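PDB 3G8W: lactococcal prophage ps3 protein 05 from Staphylococcus epidermidis ATCC 12228, which probably transfers an acetyl group from acetyl-coenzyme A to an unspecified acceptor, as a member of the GNAT family of acetyltransferases. Local coordinates for residues B[5-9]-B[101-105]; B[10-15]-B[44-50]; B[118-124]-B[156-162]. All blocks are in the same frame, centred on the assembly; numbering follows the deposited sequence.

Contact 1 of 3, residues B[5-9]-B[101-105]; sequences NNIRL and ELINH
I7 sets its CG2 methyl over the middle of the H105 imidazole, a CH-pi contact in which CG2 stands 3.8 Å from the ring centroid and 12° off the ring normal. The two side chains run antiparallel alongside one another, and I7 CB lies 3.6 Å from H105 CD2. With its CG anti to the backbone N (chi1 -174°), the histidine reaches across from its helix to receive the methyl. The same CG2 also meets L102 CD2, at 3.7 Å. This is a small case of an edge strand with a helix packed against its side chains: strand 6-9, an outermost strand of the GNAT sheet, pairs with strand 55-62 through backbone bonds of N6 with F61 and R8 with G59, while residues 101-105 of helix 96-112 run at 42° to the strand. L102 is buried and continues onto A68 and C70 of strand 65-74. The other branch of I7 turns to the solvent-facing end, where CD1 lies 3.9 Å from OE1 of E101. Near it the side chains of N6 and E101, both exposed residues, cross at about a right angle, their amide and carboxylate planes 35° apart.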
ATOM      1  N   ASN B   5      30.875   4.742 -13.932  1.00 62.62           N
ATOM      2  CA  ASN B   5      29.614   4.901 -14.703  1.00 62.93           C
ATOM      3  C   ASN B   5      28.734   3.632 -14.662  1.00 62.87           C
ATOM      4  O   ASN B   5      28.916   2.714 -15.469  1.00 63.24           O
ATOM      5  CB  ASN B   5      29.922   5.325 -16.149  1.00 63.05           C
ATOM      6  CG  ASN B   5      28.818   6.200 -16.770  1.00 63.64           C
ATOM      7  OD1 ASN B   5      27.612   5.900 -16.665  1.00 63.29           O
ATOM      8  ND2 ASN B   5      29.237   7.285 -17.438  1.00 63.38           N
ATOM      9  N   ASN B   6      27.811   3.582 -13.694  1.00 62.08           N
ATOM     10  CA  ASN B   6      26.751   2.560 -13.635  1.00 61.49           C
ATOM     11  C   ASN B   6      25.773   2.752 -12.458  1.00 60.26           C
ATOM     12  O   ASN B   6      25.790   3.788 -11.788  1.00 60.50           O
ATOM     13  CB  ASN B   6      27.318   1.123 -13.671  1.00 62.25           C
ATOM     14  CG  ASN B   6      26.308   0.101 -14.228  1.00 62.80           C
ATOM     15  OD1 ASN B   6      25.630   0.353 -15.239  1.00 62.85           O
ATOM     16  ND2 ASN B   6      26.210  -1.058 -13.564  1.00 62.55           N
ATOM     17  N   ILE B   7      24.936   1.737 -12.225  1.00 58.49           N
ATOM     18  CA  ILE B   7      23.842   1.771 -11.245  1.00 56.65           C
ATOM     19  C   ILE B   7      24.142   0.900 -10.027  1.00 55.53           C
ATOM     20  O   ILE B   7      24.530  -0.263 -10.158  1.00 55.86           O
ATOM     21  CB  ILE B   7      22.502   1.287 -11.870  1.00 55.83           C
ATOM     22  CG1 ILE B   7      22.162   2.100 -13.115  1.00 55.68           C
ATOM     23  CG2 ILE B   7      21.364   1.335 -10.863  1.00 55.46           C
ATOM     24  CD1 ILE B   7      22.445   1.353 -14.406  1.00 55.88           C
ATOM     25  N   ARG B   8      23.958   1.470  -8.845  1.00 53.79           N
ATOM     26  CA  ARG B   8      24.079   0.720  -7.614  1.00 52.07           C
ATOM     27  C   ARG B   8      22.908   1.028  -6.694  1.00 51.91           C
ATOM     28  O   ARG B   8      22.141   1.961  -6.931  1.00 51.23           O
ATOM     29  CB  ARG B   8      25.410   1.025  -6.918  1.00 50.80           C
ATOM     30  CG  ARG B   8      25.561   2.451  -6.397  1.00 49.45           C
ATOM     31  CD  ARG B   8      26.873   2.618  -5.608  1.00 48.18           C
ATOM     32  NE  ARG B   8      27.158   4.012  -5.246  1.00 46.78           N
ATOM     33  CZ  ARG B   8      26.539   4.693  -4.278  1.00 45.99           C
ATOM     34  NH1 ARG B   8      25.567   4.123  -3.555  1.00 44.90           N
ATOM     35  NH2 ARG B   8      26.883   5.959  -4.045  1.00 44.94           N
ATOM     36  N   LEU B   9      22.774   0.227  -5.645  1.00 52.24           N
ATOM     37  CA  LEU B   9      21.850   0.536  -4.574  1.00 51.88           C
ATOM     38  C   LEU B   9      22.334   1.786  -3.848  1.00 51.93           C
ATOM     39  O   LEU B   9      23.467   1.832  -3.342  1.00 51.97           O
ATOM     40  CB  LEU B   9      21.768  -0.628  -3.589  1.00 51.53           C
ATOM     41  CG  LEU B   9      20.816  -0.422  -2.421  1.00 51.32           C
ATOM     42  CD1 LEU B   9      19.367  -0.511  -2.899  1.00 51.74           C
ATOM     43  CD2 LEU B   9      21.088  -1.437  -1.337  1.00 51.18           C
ATOM     44  N   GLU B 101      17.641   2.636 -18.720  1.00 43.56           N
ATOM     45  CA  GLU B 101      18.651   1.719 -18.225  1.00 44.61           C
ATOM     46  C   GLU B 101      18.450   1.449 -16.728  1.00 44.46           C
ATOM     47  O   GLU B 101      18.615   0.319 -16.254  1.00 44.66           O
ATOM     48  CB  GLU B 101      20.035   2.275 -18.510  1.00 46.22           C
ATOM     49  CG  GLU B 101      21.100   1.237 -18.684  1.00 48.88           C
ATOM     50  CD  GLU B 101      22.452   1.876 -18.982  1.00 51.67           C
ATOM     51  OE1 GLU B 101      23.415   1.642 -18.195  1.00 52.79           O
ATOM     52  OE2 GLU B 101      22.547   2.628 -19.998  1.00 52.48           O
ATOM     53  N   LEU B 102      18.084   2.491 -15.989  1.00 43.67           N
ATOM     54  CA  LEU B 102      17.768   2.368 -14.572  1.00 43.62           C
ATOM     55  C   LEU B 102      16.564   1.423 -14.301  1.00 43.69           C
ATOM     56  O   LEU B 102      16.679   0.521 -13.461  1.00 43.17           O
ATOM     57  CB  LEU B 102      17.482   3.760 -14.012  1.00 43.65           C
ATOM     58  CG  LEU B 102      17.719   4.200 -12.571  1.00 43.91           C
ATOM     59  CD1 LEU B 102      16.444   4.791 -12.070  1.00 43.82           C
ATOM     60  CD2 LEU B 102      18.162   3.100 -11.656  1.00 44.57           C
ATOM     61  N   ILE B 103      15.431   1.627 -15.007  1.00 43.30           N
ATOM     62  CA  ILE B 103      14.217   0.814 -14.789  1.00 42.77           C
ATOM     63  C   ILE B 103      14.556  -0.647 -15.029  1.00 43.52           C
ATOM     64  O   ILE B 103      14.213  -1.500 -14.216  1.00 44.44           O
ATOM     65  CB  ILE B 103      12.958   1.296 -15.603  1.00 41.93           C
ATOM     66  CG1 ILE B 103      12.469   2.660 -15.105  1.00 41.50           C
ATOM     67  CG2 ILE B 103      11.792   0.313 -15.506  1.00 40.37           C
ATOM     68  CD1 ILE B 103      12.660   2.898 -13.618  1.00 40.60           C
ATOM     69  N   ASN B 104      15.288  -0.918 -16.101  1.00 43.74           N
ATOM     70  CA  ASN B 104      15.769  -2.261 -16.373  1.00 44.50           C
ATOM     71  C   ASN B 104      16.585  -2.889 -15.257  1.00 44.38           C
ATOM     72  O   ASN B 104      16.373  -4.052 -14.943  1.00 45.47           O
ATOM     73  CB  ASN B 104      16.532  -2.308 -17.677  1.00 45.50           C
ATOM     74  CG  ASN B 104      15.638  -2.646 -18.871  1.00 47.80           C
ATOM     75  OD1 ASN B 104      16.139  -3.109 -19.893  1.00 50.57           O
ATOM     76  ND2 ASN B 104      14.326  -2.430 -18.753  1.00 47.33           N
ATOM     77  N   HIS B 105      17.490  -2.128 -14.646  1.00 43.62           N
ATOM     78  CA  HIS B 105      18.296  -2.640 -13.538  1.00 43.59           C
ATOM     79  C   HIS B 105      17.323  -3.056 -12.449  1.00 44.66           C
ATOM     80  O   HIS B 105      17.420  -4.157 -11.888  1.00 44.94           O
ATOM     81  CB  HIS B 105      19.249  -1.554 -13.012  1.00 43.23           C
ATOM     82  CG  HIS B 105      20.219  -2.029 -11.968  1.00 43.32           C
ATOM     83  ND1 HIS B 105      19.844  -2.323 -10.671  1.00 43.76           N
ATOM     84  CD2 HIS B 105      21.558  -2.225 -12.020  1.00 43.15           C
ATOM     85  CE1 HIS B 105      20.903  -2.705  -9.977  1.00 42.92           C
ATOM     86  NE2 HIS B 105      21.956  -2.647 -10.771  1.00 42.92           N
TER

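Contact 2 of 3, residues B[10-15]-B[44-50]; sequences LNQNDL and LKTILSN
N11 and L48 bring their CA atoms to 4.6 Å where a type I turn, N11 to D14, passes the last turn of helix 41-48, and N11 CA makes a CA-H...O contact with L48 O at 3.2 Å. L48 divides its branches between the turn and L15. CD2 lies 3.4 Å from N11 O, whereas CD1 turns to the L15 side chain and meets L15 CD1 at 3.6 Å, the two leucines crossing at about a right angle. L15, its CG anti to the backbone N (chi1 -176°), is forked in the same way: CD1 also touches L44 CD2, and CD2 rests against the lysine methylenes, 3.8 Å from K45 CE. The example illustrates how a GNAT protein joins its first strand to the helices after it, since segment 10-15 leads from strand 6-9 into helix 15-24 and D14 occupies the N-cap position without a side-chain capping bond. D14 steadies the turn, its OD2 accepting from N11 N at 3.2 Å through the anti lone pair. Exposed Q12 extends to S49, with Q12 NE2 2.8 Å from S49 OG. L44 continues onto Y18 and I19 of helix 15-24.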
ATOM      1  N   LEU B  10      21.485   2.810  -3.830  1.00 51.45           N
ATOM      2  CA  LEU B  10      21.710   3.961  -2.959  1.00 50.72           C
ATOM      3  C   LEU B  10      21.614   3.550  -1.497  1.00 50.25           C
ATOM      4  O   LEU B  10      21.019   2.522  -1.169  1.00 50.09           O
ATOM      5  CB  LEU B  10      20.709   5.074  -3.258  1.00 50.64           C
ATOM      6  CG  LEU B  10      21.249   6.238  -4.079  1.00 50.97           C
ATOM      7  CD1 LEU B  10      22.099   5.745  -5.264  1.00 51.17           C
ATOM      8  CD2 LEU B  10      20.127   7.174  -4.517  1.00 50.23           C
ATOM      9  N   ASN B  11      22.201   4.366  -0.629  1.00 49.74           N
ATOM     10  CA  ASN B  11      22.251   4.096   0.795  1.00 48.82           C
ATOM     11  C   ASN B  11      22.364   5.431   1.547  1.00 48.91           C
ATOM     12  O   ASN B  11      22.507   6.484   0.919  1.00 48.99           O
ATOM     13  CB  ASN B  11      23.462   3.205   1.078  1.00 48.22           C
ATOM     14  CG  ASN B  11      24.712   4.004   1.324  1.00 47.47           C
ATOM     15  OD1 ASN B  11      24.858   4.593   2.386  1.00 47.07           O
ATOM     16  ND2 ASN B  11      25.611   4.047   0.349  1.00 47.14           N
ATOM     17  N   GLN B  12      22.340   5.391   2.880  1.00 48.69           N
ATOM     18  CA  GLN B  12      22.452   6.616   3.700  1.00 47.98           C
ATOM     19  C   GLN B  12      23.717   7.471   3.488  1.00 46.49           C
ATOM     20  O   GLN B  12      23.831   8.559   4.048  1.00 45.70           O
ATOM     21  CB  GLN B  12      22.201   6.331   5.191  1.00 49.04           C
ATOM     22  CG  GLN B  12      22.548   4.919   5.665  1.00 50.31           C
ATOM     23  CD  GLN B  12      21.954   4.585   7.036  1.00 50.96           C
ATOM     24  OE1 GLN B  12      21.596   5.476   7.814  1.00 51.30           O
ATOM     25  NE2 GLN B  12      21.855   3.293   7.337  1.00 51.26           N
ATOM     26  N   ASN B  13      24.640   6.984   2.662  1.00 45.62           N
ATOM     27  CA  ASN B  13      25.800   7.763   2.207  1.00 45.17           C
ATOM     28  C   ASN B  13      25.481   8.659   1.018  1.00 45.12           C
ATOM     29  O   ASN B  13      26.348   9.360   0.517  1.00 45.31           O
ATOM     30  CB  ASN B  13      26.937   6.835   1.785  1.00 44.54           C
ATOM     31  CG  ASN B  13      27.924   6.587   2.885  1.00 43.74           C
ATOM     32  OD1 ASN B  13      27.820   5.602   3.617  1.00 43.22           O
ATOM     33  ND2 ASN B  13      28.895   7.479   3.016  1.00 43.81           N
ATOM     34  N   ASP B  14      24.245   8.623   0.554  1.00 44.81           N
ATOM     35  CA  ASP B  14      23.890   9.353  -0.643  1.00 44.96           C
ATOM     36  C   ASP B  14      22.804  10.385  -0.372  1.00 44.81           C
ATOM     37  O   ASP B  14      22.315  11.041  -1.294  1.00 44.31           O
ATOM     38  CB  ASP B  14      23.474   8.368  -1.748  1.00 44.83           C
ATOM     39  CG  ASP B  14      24.608   7.413  -2.138  1.00 45.01           C
ATOM     40  OD1 ASP B  14      25.721   7.886  -2.485  1.00 44.17           O
ATOM     41  OD2 ASP B  14      24.379   6.183  -2.097  1.00 45.19           O
ATOM     42  N   LEU B  15      22.446  10.545   0.897  1.00 44.90           N
ATOM     43  CA  LEU B  15      21.405  11.486   1.259  1.00 45.55           C
ATOM     44  C   LEU B  15      21.647  12.838   0.591  1.00 46.55           C
ATOM     45  O   LEU B  15      20.729  13.404   0.000  1.00 46.91           O
ATOM     46  CB  LEU B  15      21.297  11.628   2.773  1.00 44.79           C
ATOM     47  CG  LEU B  15      20.175  12.526   3.303  1.00 44.47           C
ATOM     48  CD1 LEU B  15      18.822  12.070   2.810  1.00 43.88           C
ATOM     49  CD2 LEU B  15      20.196  12.579   4.832  1.00 44.38           C
ATOM     50  N   LEU B  44      13.327   9.335   4.851  1.00 58.39           N
ATOM     51  CA  LEU B  44      14.315   9.213   3.805  1.00 56.52           C
ATOM     52  C   LEU B  44      15.491   8.404   4.310  1.00 54.99           C
ATOM     53  O   LEU B  44      15.881   7.401   3.710  1.00 53.85           O
ATOM     54  CB  LEU B  44      14.774  10.605   3.389  1.00 56.62           C
ATOM     55  CG  LEU B  44      14.639  10.910   1.903  1.00 56.29           C
ATOM     56  CD1 LEU B  44      13.178  11.169   1.531  1.00 56.26           C
ATOM     57  CD2 LEU B  44      15.494  12.103   1.568  1.00 56.07           C
ATOM     58  N   LYS B  45      16.035   8.857   5.435  1.00 54.27           N
ATOM     59  CA  LYS B  45      17.150   8.196   6.104  1.00 53.15           C
ATOM     60  C   LYS B  45      16.745   6.756   6.421  1.00 52.51           C
ATOM     61  O   LYS B  45      17.539   5.821   6.256  1.00 52.42           O
ATOM     62  CB  LYS B  45      17.517   8.967   7.370  1.00 52.45           C
ATOM     63  CG  LYS B  45      18.968   9.404   7.444  1.00 51.85           C
ATOM     64  CD  LYS B  45      19.097  10.652   8.304  1.00 51.32           C
ATOM     65  CE  LYS B  45      20.520  11.168   8.329  1.00 51.07           C
ATOM     66  NZ  LYS B  45      20.625  12.435   9.099  1.00 50.86           N
ATOM     67  N   THR B  46      15.494   6.597   6.849  1.00 51.68           N
ATOM     68  CA  THR B  46      14.875   5.292   7.019  1.00 51.72           C
ATOM     69  C   THR B  46      15.022   4.475   5.733  1.00 51.76           C
ATOM     70  O   THR B  46      15.687   3.436   5.739  1.00 51.81           O
ATOM     71  CB  THR B  46      13.366   5.426   7.393  1.00 51.75           C
ATOM     72  OG1 THR B  46      13.214   6.277   8.536  1.00 52.02           O
ATOM     73  CG2 THR B  46      12.745   4.073   7.692  1.00 51.55           C
ATOM     74  N   ILE B  47      14.437   4.968   4.636  1.00 51.28           N
ATOM     75  CA  ILE B  47      14.422   4.239   3.372  1.00 50.83           C
ATOM     76  C   ILE B  47      15.840   3.905   2.914  1.00 50.73           C
ATOM     77  O   ILE B  47      16.115   2.785   2.485  1.00 50.67           O
ATOM     78  CB  ILE B  47      13.654   5.008   2.271  1.00 51.01           C
ATOM     79  CG1 ILE B  47      12.216   5.312   2.716  1.00 50.95           C
ATOM     80  CG2 ILE B  47      13.623   4.204   0.970  1.00 51.19           C
ATOM     81  CD1 ILE B  47      11.499   6.382   1.882  1.00 49.78           C
ATOM     82  N   LEU B  48      16.734   4.876   3.055  1.00 50.86           N
ATOM     83  CA  LEU B  48      18.115   4.756   2.596  1.00 51.69           C
ATOM     84  C   LEU B  48      18.962   3.700   3.331  1.00 53.19           C
ATOM     85  O   LEU B  48      19.962   3.202   2.784  1.00 52.87           O
ATOM     86  CB  LEU B  48      18.795   6.125   2.666  1.00 50.80           C
ATOM     87  CG  LEU B  48      18.428   7.118   1.570  1.00 50.16           C
ATOM     88  CD1 LEU B  48      18.773   8.517   2.004  1.00 50.01           C
ATOM     89  CD2 LEU B  48      19.142   6.760   0.276  1.00 49.90           C
ATOM     90  N   SER B  49      18.566   3.378   4.566  1.00 54.70           N
ATOM     91  CA  SER B  49      19.208   2.337   5.371  1.00 55.72           C
ATOM     92  C   SER B  49      18.932   0.926   4.824  1.00 56.51           C
ATOM     93  O   SER B  49      17.953   0.699   4.110  1.00 56.73           O
ATOM     94  CB  SER B  49      18.725   2.439   6.819  1.00 56.19           C
ATOM     95  OG  SER B  49      19.600   1.761   7.714  1.00 56.54           O
ATOM     96  N   ASN B  50      19.811  -0.012   5.163  1.00 57.38           N
ATOM     97  CA  ASN B  50      19.640  -1.431   4.816  1.00 58.33           C
ATOM     98  C   ASN B  50      18.821  -2.264   5.838  1.00 58.98           C
ATOM     99  O   ASN B  50      18.512  -3.442   5.595  1.00 59.33           O
ATOM    100  CB  ASN B  50      21.008  -2.066   4.564  1.00 58.09           C
ATOM    101  CG  ASN B  50      22.119  -1.356   5.315  1.00 58.44           C
ATOM    102  OD1 ASN B  50      22.983  -0.735   4.704  1.00 58.85           O
ATOM    103  ND2 ASN B  50      22.083  -1.415   6.644  1.00 58.27           N
TER

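Contact 3 of 3, residues B[118-124]-B[156-162]; sequences LMIAIAS and DENWLIY
I120 and L160 lie side by side on one face of two antiparallel strands, I120 CG2 4.1 Å from L160 CB, and I122 crosses over to touch L160 CD2 with its CD1 at 3.8 Å. This is the buried, helix-covered face: L118, I120, I122 and L160 are buried, with helix 127-136 meeting I120 and I122 and helix 96-112 meeting L118 and Y162. Beneath them the backbones are joined by paired N-H...O=C bonds at L118 with Y162, I120 with L160 and I122 with N158; the bond from I122 N to N158 O is nearly straight at 174°. The face of M119, A121, W159 and I161, by contrast, is partly exposed. There A121 CB sits over the six-membered ring of W159, 3.8 Å from its centroid and 10° off the normal, while NE1 of the indole bonds to E144. Selenomethionine M119, its side chain bent at chi2 and chi3, brings CE to 3.6 Å from W159 CZ3; a bound buffer molecule, probably from crystallisation, lies about 3 Å from the M119 side chain (nearest atoms). At the far end the pairing closes with S124 N to D156 O at 2.8 Å. S124 OG gives a weak bond to N158 OD1, whose stronger partner is K130. The chain order puts the last strand, 153-163, between 117-123 and 139-150, the insertion characteristic of the C-terminal half of the GNAT fold.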
ATOM      1  N   LEU B 118       5.372  -5.926 -10.657  1.00 45.48           N
ATOM      2  CA  LEU B 118       5.655  -4.529 -10.335  1.00 46.16           C
ATOM      3  C   LEU B 118       4.466  -3.660 -10.683  1.00 47.34           C
ATOM      4  O   LEU B 118       3.836  -3.857 -11.735  1.00 47.67           O
ATOM      5  CB  LEU B 118       6.880  -4.020 -11.082  1.00 45.81           C
ATOM      6  CG  LEU B 118       8.197  -4.724 -10.738  1.00 46.94           C
ATOM      7  CD1 LEU B 118       9.350  -4.184 -11.589  1.00 47.36           C
ATOM      8  CD2 LEU B 118       8.535  -4.628  -9.263  1.00 46.17           C
HETATM    9  N   MSE B 119       4.164  -2.716  -9.789  1.00 46.92           N
HETATM   10  CA  MSE B 119       3.162  -1.708 -10.024  1.00 48.22           C
HETATM   11  C   MSE B 119       3.699  -0.287  -9.849  1.00 47.79           C
HETATM   12  O   MSE B 119       4.589  -0.019  -9.036  1.00 48.60           O
HETATM   13  CB  MSE B 119       1.974  -1.907  -9.095  1.00 50.42           C
HETATM   14  CG  MSE B 119       0.963  -2.932  -9.538  1.00 53.69           C
HETATM   15 SE   MSE B 119       0.176  -3.713  -7.938  0.50 58.08          SE
HETATM   16  CE  MSE B 119      -1.086  -2.375  -7.378  1.00 59.17           C
ATOM     17  N   ILE B 120       3.120   0.628 -10.605  1.00 46.63           N
ATOM     18  CA  ILE B 120       3.402   2.041 -10.473  1.00 45.29           C
ATOM     19  C   ILE B 120       2.102   2.798 -10.667  1.00 45.33           C
ATOM     20  O   ILE B 120       1.282   2.437 -11.508  1.00 44.74           O
ATOM     21  CB  ILE B 120       4.522   2.514 -11.457  1.00 44.79           C
ATOM     22  CG1 ILE B 120       4.933   3.953 -11.169  1.00 44.94           C
ATOM     23  CG2 ILE B 120       4.182   2.249 -12.950  1.00 42.33           C
ATOM     24  CD1 ILE B 120       6.428   4.188 -11.462  1.00 45.46           C
ATOM     25  N   ALA B 121       1.902   3.815  -9.836  1.00 46.40           N
ATOM     26  CA  ALA B 121       0.775   4.721  -9.959  1.00 46.50           C
ATOM     27  C   ALA B 121       1.300   5.983 -10.604  1.00 48.18           C
ATOM     28  O   ALA B 121       2.254   6.598 -10.106  1.00 49.74           O
ATOM     29  CB  ALA B 121       0.183   5.021  -8.598  1.00 44.90           C
ATOM     30  N   ILE B 122       0.700   6.357 -11.734  1.00 49.35           N
ATOM     31  CA  ILE B 122       1.106   7.567 -12.473  1.00 48.88           C
ATOM     32  C   ILE B 122      -0.060   8.525 -12.553  1.00 48.92           C
ATOM     33  O   ILE B 122      -1.186   8.096 -12.819  1.00 48.75           O
ATOM     34  CB  ILE B 122       1.589   7.238 -13.890  1.00 48.23           C
ATOM     35  CG1 ILE B 122       2.777   6.274 -13.813  1.00 48.53           C
ATOM     36  CG2 ILE B 122       2.014   8.500 -14.575  1.00 48.00           C
ATOM     37  CD1 ILE B 122       3.100   5.494 -15.080  1.00 47.96           C
ATOM     38  N   ALA B 123       0.219   9.809 -12.308  1.00 49.28           N
ATOM     39  CA  ALA B 123      -0.792  10.873 -12.368  1.00 48.97           C
ATOM     40  C   ALA B 123      -1.427  10.943 -13.743  1.00 49.12           C
ATOM     41  O   ALA B 123      -0.738  11.090 -14.743  1.00 50.07           O
ATOM     42  CB  ALA B 123      -0.175  12.206 -12.014  1.00 48.56           C
ATOM     43  N   SER B 124      -2.746  10.852 -13.795  1.00 49.72           N
ATOM     44  CA  SER B 124      -3.457  10.755 -15.068  1.00 50.27           C
ATOM     45  C   SER B 124      -3.008  11.700 -16.187  1.00 49.94           C
ATOM     46  O   SER B 124      -3.218  11.407 -17.358  1.00 50.47           O
ATOM     47  CB  SER B 124      -4.961  10.844 -14.845  1.00 50.99           C
ATOM     48  OG  SER B 124      -5.425   9.579 -14.369  1.00 52.17           O
ATOM     49  N   ASP B 156      -6.161  12.307 -10.328  1.00 45.77           N
ATOM     50  CA  ASP B 156      -6.418  10.914 -10.685  1.00 48.24           C
ATOM     51  C   ASP B 156      -5.123  10.151 -10.975  1.00 49.12           C
ATOM     52  O   ASP B 156      -4.116  10.746 -11.353  1.00 49.02           O
ATOM     53  CB  ASP B 156      -7.353  10.834 -11.900  1.00 47.85           C
ATOM     54  CG  ASP B 156      -8.662  11.521 -11.664  1.00 48.52           C
ATOM     55  OD1 ASP B 156      -9.080  11.689 -10.495  1.00 49.07           O
ATOM     56  OD2 ASP B 156      -9.295  11.890 -12.664  1.00 49.45           O
ATOM     57  N   GLU B 157      -5.140   8.838 -10.808  1.00 50.13           N
ATOM     58  CA  GLU B 157      -3.944   8.084 -11.143  1.00 53.00           C
ATOM     59  C   GLU B 157      -4.273   6.849 -11.944  1.00 52.65           C
ATOM     60  O   GLU B 157      -5.337   6.230 -11.757  1.00 52.37           O
ATOM     61  CB  GLU B 157      -3.107   7.723  -9.890  1.00 55.29           C
ATOM     62  CG  GLU B 157      -2.233   8.884  -9.354  1.00 58.33           C
ATOM     63  CD  GLU B 157      -1.481   8.559  -8.044  1.00 60.45           C
ATOM     64  OE1 GLU B 157      -0.707   9.426  -7.547  1.00 61.35           O
ATOM     65  OE2 GLU B 157      -1.667   7.447  -7.504  1.00 61.53           O
ATOM     66  N   ASN B 158      -3.361   6.511 -12.847  1.00 52.07           N
ATOM     67  CA  ASN B 158      -3.463   5.273 -13.593  1.00 52.09           C
ATOM     68  C   ASN B 158      -2.471   4.328 -12.987  1.00 52.22           C
ATOM     69  O   ASN B 158      -1.299   4.654 -12.807  1.00 53.51           O
ATOM     70  CB  ASN B 158      -3.217   5.461 -15.091  1.00 52.14           C
ATOM     71  CG  ASN B 158      -4.465   5.911 -15.846  1.00 52.69           C
ATOM     72  OD1 ASN B 158      -4.541   7.039 -16.302  1.00 53.39           O
ATOM     73  ND2 ASN B 158      -5.444   5.032 -15.969  1.00 52.66           N
ATOM     74  N   TRP B 159      -2.973   3.165 -12.619  1.00 51.43           N
ATOM     75  CA  TRP B 159      -2.154   2.151 -12.068  1.00 50.09           C
ATOM     76  C   TRP B 159      -1.776   1.240 -13.194  1.00 49.57           C
ATOM     77  O   TRP B 159      -2.647   0.691 -13.892  1.00 47.13           O
ATOM     78  CB  TRP B 159      -2.907   1.377 -11.007  1.00 50.33           C
ATOM     79  CG  TRP B 159      -2.955   2.050  -9.673  1.00 51.04           C
ATOM     80  CD1 TRP B 159      -3.885   2.938  -9.256  1.00 51.02           C
ATOM     81  CD2 TRP B 159      -2.070   1.848  -8.567  1.00 51.13           C
ATOM     82  NE1 TRP B 159      -3.635   3.312  -7.959  1.00 51.28           N
ATOM     83  CE2 TRP B 159      -2.534   2.652  -7.509  1.00 51.01           C
ATOM     84  CE3 TRP B 159      -0.935   1.054  -8.362  1.00 52.70           C
ATOM     85  CZ2 TRP B 159      -1.907   2.705  -6.262  1.00 52.34           C
ATOM     86  CZ3 TRP B 159      -0.299   1.090  -7.093  1.00 53.46           C
ATOM     87  CH2 TRP B 159      -0.788   1.929  -6.067  1.00 53.06           C
ATOM     88  N   LEU B 160      -0.460   1.098 -13.359  1.00 49.44           N
ATOM     89  CA  LEU B 160       0.115   0.134 -14.291  1.00 50.06           C
ATOM     90  C   LEU B 160       0.795  -1.058 -13.612  1.00 49.33           C
ATOM     91  O   LEU B 160       1.303  -0.965 -12.481  1.00 48.23           O
ATOM     92  CB  LEU B 160       1.123   0.821 -15.190  1.00 50.98           C
ATOM     93  CG  LEU B 160       0.651   1.835 -16.207  1.00 51.25           C
ATOM     94  CD1 LEU B 160      -0.138   2.897 -15.530  1.00 51.30           C
ATOM     95  CD2 LEU B 160       1.913   2.396 -16.836  1.00 50.95           C
ATOM     96  N   ILE B 161       0.844  -2.160 -14.342  1.00 48.75           N
ATOM     97  CA  ILE B 161       1.423  -3.392 -13.830  1.00 49.12           C
ATOM     98  C   ILE B 161       2.388  -4.009 -14.871  1.00 48.66           C
ATOM     99  O   ILE B 161       2.152  -3.968 -16.088  1.00 45.31           O
ATOM    100  CB  ILE B 161       0.305  -4.375 -13.381  1.00 49.90           C
ATOM    101  CG1 ILE B 161       0.862  -5.699 -12.876  1.00 51.17           C
ATOM    102  CG2 ILE B 161      -0.684  -4.638 -14.524  1.00 49.98           C
ATOM    103  CD1 ILE B 161      -0.177  -6.566 -12.117  1.00 51.84           C
ATOM    104  N   TYR B 162       3.505  -4.525 -14.359  1.00 49.65           N
ATOM    105  CA  TYR B 162       4.443  -5.295 -15.143  1.00 49.86           C
ATOM    106  C   TYR B 162       4.640  -6.609 -14.412  1.00 49.43           C
ATOM    107  O   TYR B 162       4.772  -6.638 -13.195  1.00 48.94           O
ATOM    108  CB  TYR B 162       5.748  -4.517 -15.288  1.00 50.98           C
ATOM    109  CG  TYR B 162       6.862  -5.243 -16.005  1.00 52.26           C
ATOM    110  CD1 TYR B 162       7.072  -5.066 -17.367  1.00 52.73           C
ATOM    111  CD2 TYR B 162       7.721  -6.090 -15.311  1.00 52.57           C
ATOM    112  CE1 TYR B 162       8.104  -5.723 -18.019  1.00 53.01           C
ATOM    113  CE2 TYR B 162       8.741  -6.757 -15.949  1.00 53.11           C
ATOM    114  CZ  TYR B 162       8.938  -6.567 -17.301  1.00 53.71           C
ATOM    115  OH  TYR B 162       9.979  -7.231 -17.921  1.00 54.10           O
TER

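How the contacts relate
From the N terminus, strand 6-9 opens contact 1, which closes only when the chain reaches helix 96-112 and so spans the first four strands of the sheet. Contact 2 is nested within that loop: the turn after the first strand meets the end of helix 41-48 once the helical passage between them is complete. The two contacts adjoin through the salt bridge of R8 NH2 with D14 OD1, 2.7 Å long. Contact 3 follows in series, beginning just after helix 96-112 and closing a second loop through helix 127-136 and strand 139-150. Its centre is about 21 Å from that of contact 1, on the opposite side of the chain's centre; contacts 1 and 2 join the N-terminal strand and its loop to helices, contact 3 the C-terminal strands of the same sheet.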